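Local structure of guanine nucleotide exchange factor SRM1 (Saccharomyces cerevisiae, 3OF7) at residues D30-G35 against S444-V449; G183-K188 against L249-F254. The protein promotes the exchange of GDP for GTP on the small GTPases GSP1 and GSP2, binds chromatin and controls RNA metabolism and nuclear transport. One frame throughout, in Å; residues are numbered along the deposited sequence.

Contact 1. Residues D30-G35 against S444-V449; sequences DIFCWG and SVSGGV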
loop_
_atom_site.group_PDB
_atom_site.type_symbol
_atom_site.label_atom_id
_atom_site.label_comp_id
_atom_site.label_asym_id
_atom_site.label_seq_id
_atom_site.Cartn_x
_atom_site.Cartn_y
_atom_site.Cartn_z
ATOM N N ASP A 30 -17.549 4.429 -6.415
ATOM C CA ASP A 30 -17.457 5.767 -5.838
ATOM C C ASP A 30 -16.097 5.835 -5.136
ATOM O O ASP A 30 -15.761 4.950 -4.349
ATOM C CB ASP A 30 -18.569 5.994 -4.809
ATOM C CG ASP A 30 -19.935 6.185 -5.449
ATOM O OD1 ASP A 30 -20.011 6.687 -6.597
ATOM O OD2 ASP A 30 -20.927 5.834 -4.788
ATOM N N ILE A 31 -15.322 6.869 -5.431
ATOM C CA ILE A 31 -14.003 7.066 -4.807
ATOM C C ILE A 31 -14.077 8.161 -3.738
ATOM O O ILE A 31 -14.604 9.240 -3.984
ATOM C CB ILE A 31 -12.917 7.421 -5.876
ATOM C CG1 ILE A 31 -12.829 6.338 -6.964
ATOM C CG2 ILE A 31 -11.534 7.701 -5.223
ATOM C CD1 ILE A 31 -12.482 4.934 -6.465
ATOM N N PHE A 32 -13.540 7.871 -2.554
ATOM C CA PHE A 32 -13.517 8.812 -1.443
ATOM C C PHE A 32 -12.081 9.080 -1.028
ATOM O O PHE A 32 -11.268 8.163 -1.008
ATOM C CB PHE A 32 -14.266 8.237 -0.241
ATOM C CG PHE A 32 -15.693 7.893 -0.532
ATOM C CD1 PHE A 32 -16.695 8.852 -0.391
ATOM C CD2 PHE A 32 -16.034 6.619 -0.969
ATOM C CE1 PHE A 32 -18.027 8.539 -0.675
ATOM C CE2 PHE A 32 -17.361 6.298 -1.247
ATOM C CZ PHE A 32 -18.354 7.253 -1.099
ATOM N N CYS A 33 -11.797 10.326 -0.666
ATOM C CA CYS A 33 -10.458 10.737 -0.250
ATOM C C CYS A 33 -10.551 11.568 1.019
ATOM O O CYS A 33 -11.521 12.326 1.214
ATOM C CB CYS A 33 -9.796 11.569 -1.358
ATOM S SG CYS A 33 -9.570 10.706 -2.936
ATOM N N TRP A 34 -9.552 11.433 1.886
ATOM C CA TRP A 34 -9.516 12.219 3.123
ATOM C C TRP A 34 -8.120 12.258 3.737
ATOM O O TRP A 34 -7.249 11.472 3.351
ATOM C CB TRP A 34 -10.550 11.695 4.126
ATOM C CG TRP A 34 -10.259 10.323 4.706
ATOM C CD1 TRP A 34 -9.638 10.054 5.904
ATOM C CD2 TRP A 34 -10.591 9.050 4.134
ATOM N NE1 TRP A 34 -9.566 8.692 6.106
ATOM C CE2 TRP A 34 -10.146 8.054 5.041
ATOM C CE3 TRP A 34 -11.222 8.650 2.942
ATOM C CZ2 TRP A 34 -10.305 6.681 4.792
ATOM C CZ3 TRP A 34 -11.387 7.284 2.700
ATOM C CH2 TRP A 34 -10.924 6.316 3.619
ATOM N N GLY A 35 -7.926 13.178 4.686
ATOM C CA GLY A 35 -6.636 13.392 5.347
ATOM C C GLY A 35 -6.048 14.731 4.930
ATOM O O GLY A 35 -6.777 15.708 4.753
ATOM N N SER A 444 -5.743 8.999 2.961
ATOM C CA SER A 444 -6.290 7.689 2.615
ATOM C C SER A 444 -7.292 7.808 1.463
ATOM O O SER A 444 -7.830 8.890 1.196
ATOM C CB SER A 444 -6.972 7.062 3.832
ATOM O OG SER A 444 -6.128 7.101 4.971
ATOM N N VAL A 445 -7.518 6.694 0.772
ATOM C CA VAL A 445 -8.453 6.638 -0.349
ATOM C C VAL A 445 -9.258 5.354 -0.208
ATOM O O VAL A 445 -8.711 4.317 0.188
ATOM C CB VAL A 445 -7.719 6.629 -1.718
ATOM C CG1 VAL A 445 -8.726 6.558 -2.884
ATOM C CG2 VAL A 445 -6.808 7.850 -1.871
ATOM N N SER A 446 -10.554 5.422 -0.519
ATOM C CA SER A 446 -11.382 4.221 -0.563
ATOM C C SER A 446 -12.253 4.186 -1.823
ATOM O O SER A 446 -12.444 5.195 -2.505
ATOM C CB SER A 446 -12.249 4.099 0.694
ATOM O OG SER A 446 -13.216 5.131 0.718
ATOM N N GLY A 447 -12.762 3.001 -2.125
ATOM C CA GLY A 447 -13.687 2.817 -3.221
ATOM C C GLY A 447 -14.793 1.919 -2.729
ATOM O O GLY A 447 -14.528 0.876 -2.130
ATOM N N GLY A 448 -16.034 2.340 -2.953
ATOM C CA GLY A 448 -17.173 1.536 -2.560
ATOM C C GLY A 448 -18.377 1.716 -3.458
ATOM O O GLY A 448 -18.372 2.536 -4.380
ATOM N N VAL A 449 -19.417 0.937 -3.177
ATOM C CA VAL A 449 -20.682 1.049 -3.913
ATOM C C VAL A 449 -21.822 1.235 -2.918
ATOM O O VAL A 449 -21.794 0.677 -1.821
ATOM C CB VAL A 449 -20.967 -0.185 -4.839
ATOM C CG1 VAL A 449 -20.017 -0.206 -6.030
ATOM C CG2 VAL A 449 -20.879 -1.503 -4.066
#
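Strand 30-34 of the first RCC1 repeat pairs antiparallel with segment 444-449, part of strand 443-450, of the seventh, the join that closes a beta-propeller into a ring. Six backbone hydrogen bonds link Asp-30, Phe-32 and Trp-34 to Gly-448, Ser-446 and Ser-444; Phe-32 N to Ser-446 O, 2.9 Å, is nearly straight at 169°. One side of the sheet is apolar: Ile-31 CG2 meets Val-445 CG1 at 3.8 Å, and both residues pack on Phe-72 of strand 69-74. At Gly-447 a beta-carbon would press on Ile-31 CD1, so glycine suits the place. On the other side the Trp-34 indole, its CG wedged between backbone N and carbonyl carbon (chi1 69°), swings across to the partner strand. Ser-444 CB lies over its six-membered ring, 3.8 Å from the centroid, a CH-pi contact that a small residue permits. Ser-446 OG sits at the indole edge, 3.5 Å from Trp-34 CZ3. An alanine in place of Trp-34 is likely to strip Ser-444 CB of its aromatic cover and open a gap beside Ser-446. Asp-30 is buried, yet its carboxylate is salt-bridged to Arg-64 and hydrogen-bonded to His-432, which probably stabilises its negative charge inside the closure.

Contact 2. Residues G183-K188 against L249-F254; sequences GFYQDK and LDPRPF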
loop_
_atom_site.group_PDB
_atom_site.type_symbol
_atom_site.label_atom_id
_atom_site.label_comp_id
_atom_site.label_asym_id
_atom_site.label_seq_id
_atom_site.Cartn_x
_atom_site.Cartn_y
_atom_site.Cartn_z
ATOM N N GLY A 183 17.877 8.044 -8.241
ATOM C CA GLY A 183 17.718 7.947 -9.695
ATOM C C GLY A 183 16.606 6.978 -10.046
ATOM O O GLY A 183 15.911 6.457 -9.162
ATOM N N PHE A 184 16.445 6.719 -11.335
ATOM C CA PHE A 184 15.361 5.864 -11.797
ATOM C C PHE A 184 15.890 4.542 -12.350
ATOM O O PHE A 184 15.548 3.470 -11.841
ATOM C CB PHE A 184 14.501 6.615 -12.821
ATOM C CG PHE A 184 13.405 5.778 -13.443
ATOM C CD1 PHE A 184 12.242 5.484 -12.730
ATOM C CD2 PHE A 184 13.529 5.312 -14.756
ATOM C CE1 PHE A 184 11.216 4.716 -13.312
ATOM C CE2 PHE A 184 12.519 4.547 -15.345
ATOM C CZ PHE A 184 11.356 4.248 -14.624
ATOM N N TYR A 185 16.722 4.609 -13.389
ATOM C CA TYR A 185 17.245 3.379 -13.994
ATOM C C TYR A 185 18.758 3.454 -14.217
ATOM O O TYR A 185 19.234 4.295 -14.971
ATOM C CB TYR A 185 16.518 3.074 -15.306
ATOM C CG TYR A 185 16.699 1.651 -15.788
ATOM C CD1 TYR A 185 17.675 1.342 -16.739
ATOM C CD2 TYR A 185 15.897 0.617 -15.302
ATOM C CE1 TYR A 185 17.852 0.041 -17.192
ATOM C CE2 TYR A 185 16.061 -0.697 -15.759
ATOM C CZ TYR A 185 17.047 -0.971 -16.708
ATOM O OH TYR A 185 17.235 -2.253 -17.172
ATOM N N GLN A 186 19.487 2.581 -13.532
ATOM C CA GLN A 186 20.943 2.548 -13.569
ATOM C C GLN A 186 21.528 3.966 -13.507
ATOM O O GLN A 186 21.085 4.782 -12.689
ATOM C CB GLN A 186 21.421 1.742 -14.793
ATOM C CG GLN A 186 20.928 0.298 -14.755
ATOM C CD GLN A 186 21.267 -0.506 -16.000
ATOM O OE1 GLN A 186 21.417 0.042 -17.095
ATOM N NE2 GLN A 186 21.370 -1.818 -15.836
ATOM N N ASP A 187 22.513 4.250 -14.358
ATOM C CA ASP A 187 23.068 5.601 -14.451
ATOM C C ASP A 187 22.577 6.258 -15.740
ATOM O O ASP A 187 23.181 7.212 -16.248
ATOM C CB ASP A 187 24.602 5.563 -14.391
ATOM C CG ASP A 187 25.198 6.807 -13.758
ATOM O OD1 ASP A 187 24.481 7.819 -13.608
ATOM N N LYS A 188 21.454 5.762 -16.254
ATOM C CA LYS A 188 20.939 6.218 -17.546
ATOM C C LYS A 188 19.779 7.212 -17.453
ATOM O O LYS A 188 19.702 8.147 -18.253
ATOM C CB LYS A 188 20.558 5.015 -18.417
ATOM C CG LYS A 188 21.660 3.951 -18.512
ATOM C CD LYS A 188 21.249 2.785 -19.403
ATOM N N LEU A 249 21.059 -0.286 -10.302
ATOM C CA LEU A 249 19.706 0.259 -10.120
ATOM C C LEU A 249 18.763 -0.241 -11.224
ATOM O O LEU A 249 18.364 0.512 -12.118
ATOM C CB LEU A 249 19.737 1.795 -10.040
ATOM C CG LEU A 249 18.451 2.560 -9.687
ATOM C CD1 LEU A 249 18.006 2.245 -8.252
ATOM C CD2 LEU A 249 18.654 4.053 -9.852
ATOM N N ASP A 250 18.442 -1.529 -11.145
ATOM C CA ASP A 250 17.483 -2.191 -12.040
ATOM C C ASP A 250 16.976 -3.450 -11.338
ATOM O O ASP A 250 17.665 -3.978 -10.456
ATOM C CB ASP A 250 18.104 -2.524 -13.409
ATOM C CG ASP A 250 19.333 -3.400 -13.300
ATOM O OD1 ASP A 250 20.431 -2.850 -13.095
ATOM O OD2 ASP A 250 19.199 -4.636 -13.417
ATOM N N PRO A 251 15.774 -3.945 -11.710
ATOM C CA PRO A 251 15.201 -5.047 -10.921
ATOM C C PRO A 251 16.071 -6.297 -10.961
ATOM O O PRO A 251 16.454 -6.740 -12.040
ATOM C CB PRO A 251 13.836 -5.302 -11.594
ATOM C CG PRO A 251 13.505 -4.005 -12.265
ATOM C CD PRO A 251 14.843 -3.482 -12.751
ATOM N N ARG A 252 16.375 -6.840 -9.786
ATOM C CA ARG A 252 17.295 -7.961 -9.647
ATOM C C ARG A 252 16.820 -8.923 -8.571
ATOM O O ARG A 252 16.303 -8.488 -7.538
ATOM C CB ARG A 252 18.702 -7.451 -9.294
ATOM C CG ARG A 252 19.438 -6.812 -10.461
ATOM C CD ARG A 252 20.671 -6.058 -9.995
ATOM N NE ARG A 252 21.264 -5.291 -11.084
ATOM C CZ ARG A 252 22.495 -5.471 -11.553
ATOM N NH1 ARG A 252 23.289 -6.386 -11.014
ATOM N NH2 ARG A 252 22.932 -4.717 -12.550
ATOM N N PRO A 253 17.017 -10.237 -8.795
ATOM C CA PRO A 253 16.691 -11.209 -7.767
ATOM C C PRO A 253 17.757 -11.196 -6.675
ATOM O O PRO A 253 18.756 -10.491 -6.792
ATOM C CB PRO A 253 16.687 -12.541 -8.531
ATOM C CG PRO A 253 17.691 -12.333 -9.628
ATOM C CD PRO A 253 17.657 -10.867 -9.971
ATOM N N PHE A 254 17.528 -11.951 -5.615
ATOM C CA PHE A 254 18.422 -11.952 -4.468
ATOM C C PHE A 254 18.311 -13.277 -3.732
ATOM O O PHE A 254 18.454 -13.348 -2.508
ATOM C CB PHE A 254 18.146 -10.740 -3.546
ATOM C CG PHE A 254 16.689 -10.532 -3.221
ATOM C CD1 PHE A 254 16.145 -11.050 -2.050
ATOM C CD2 PHE A 254 15.864 -9.807 -4.079
ATOM C CE1 PHE A 254 14.793 -10.858 -1.736
ATOM C CE2 PHE A 254 14.511 -9.614 -3.776
ATOM C CZ PHE A 254 13.981 -10.147 -2.599
#
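Gln-186 reaches across to Asp-250 while the Tyr-185 ring leans against the same aspartate, and these two approaches define the meeting of loop 183-188 with segment 249-254. The glutamine chain leaves beside its backbone N (chi1 -60°) and runs extended beyond CG, long enough to carry NE2 to within 3.1 Å of Asp-250 OD1. Amide and carboxylate stand almost perpendicular, 88° apart: the oxygen lies near the amide plane, but the N-H comes down on it from above the carboxylate. The syn lone pair of OD1 is used instead by Arg-252, whose NH2 lies 3.2 Å from Asp-250 OD1 in a salt bridge, with the oxygen in the guanidinium plane. Tyr-185 crosses Asp-250 obliquely, its CE2 3.6 Å from Asp-250 CB, so the rim of the ring rests against the aliphatic root of the acid. Trp-196 meets the tyrosine ring edge-to-face. Deeper in, the backbones join where Gln-186 N donates to Leu-249 O at 2.7 Å, an oxygen lying over a face of the Tyr-185 ring. Leu-249 CD2 comes to 3.6 Å from Gly-183 C; the backbone angles there by themselves call for glycine, which also admits the leucine methyl. The single aspartate oxygen thus accepts from a neutral amide and a cation; the arginine probably balances its charge, while the glutamine ties this ion pair to the neighbouring repeat.

In the fold
Both contacts belong to the one RCC1-like beta-propeller, but on opposite sides of the chain's centre, their own centres about 33 Å apart and their nearest atoms about 22 Å apart. Contact 2 is nested along the chain within the long span closed by contact 1. Contact 1 unites the first and seventh repeats inside a single four-stranded sheet, 56-58, 30-34, 443-450 and 432-439, so one blade is built from both ends of the domain. Contact 2 instead joins consecutive repeats, the third and fourth, through a loop after strand 180-183 and the approach to edge strand 252-253. One therefore closes the ring, while the other links adjoining blades farther from the centre of the chain.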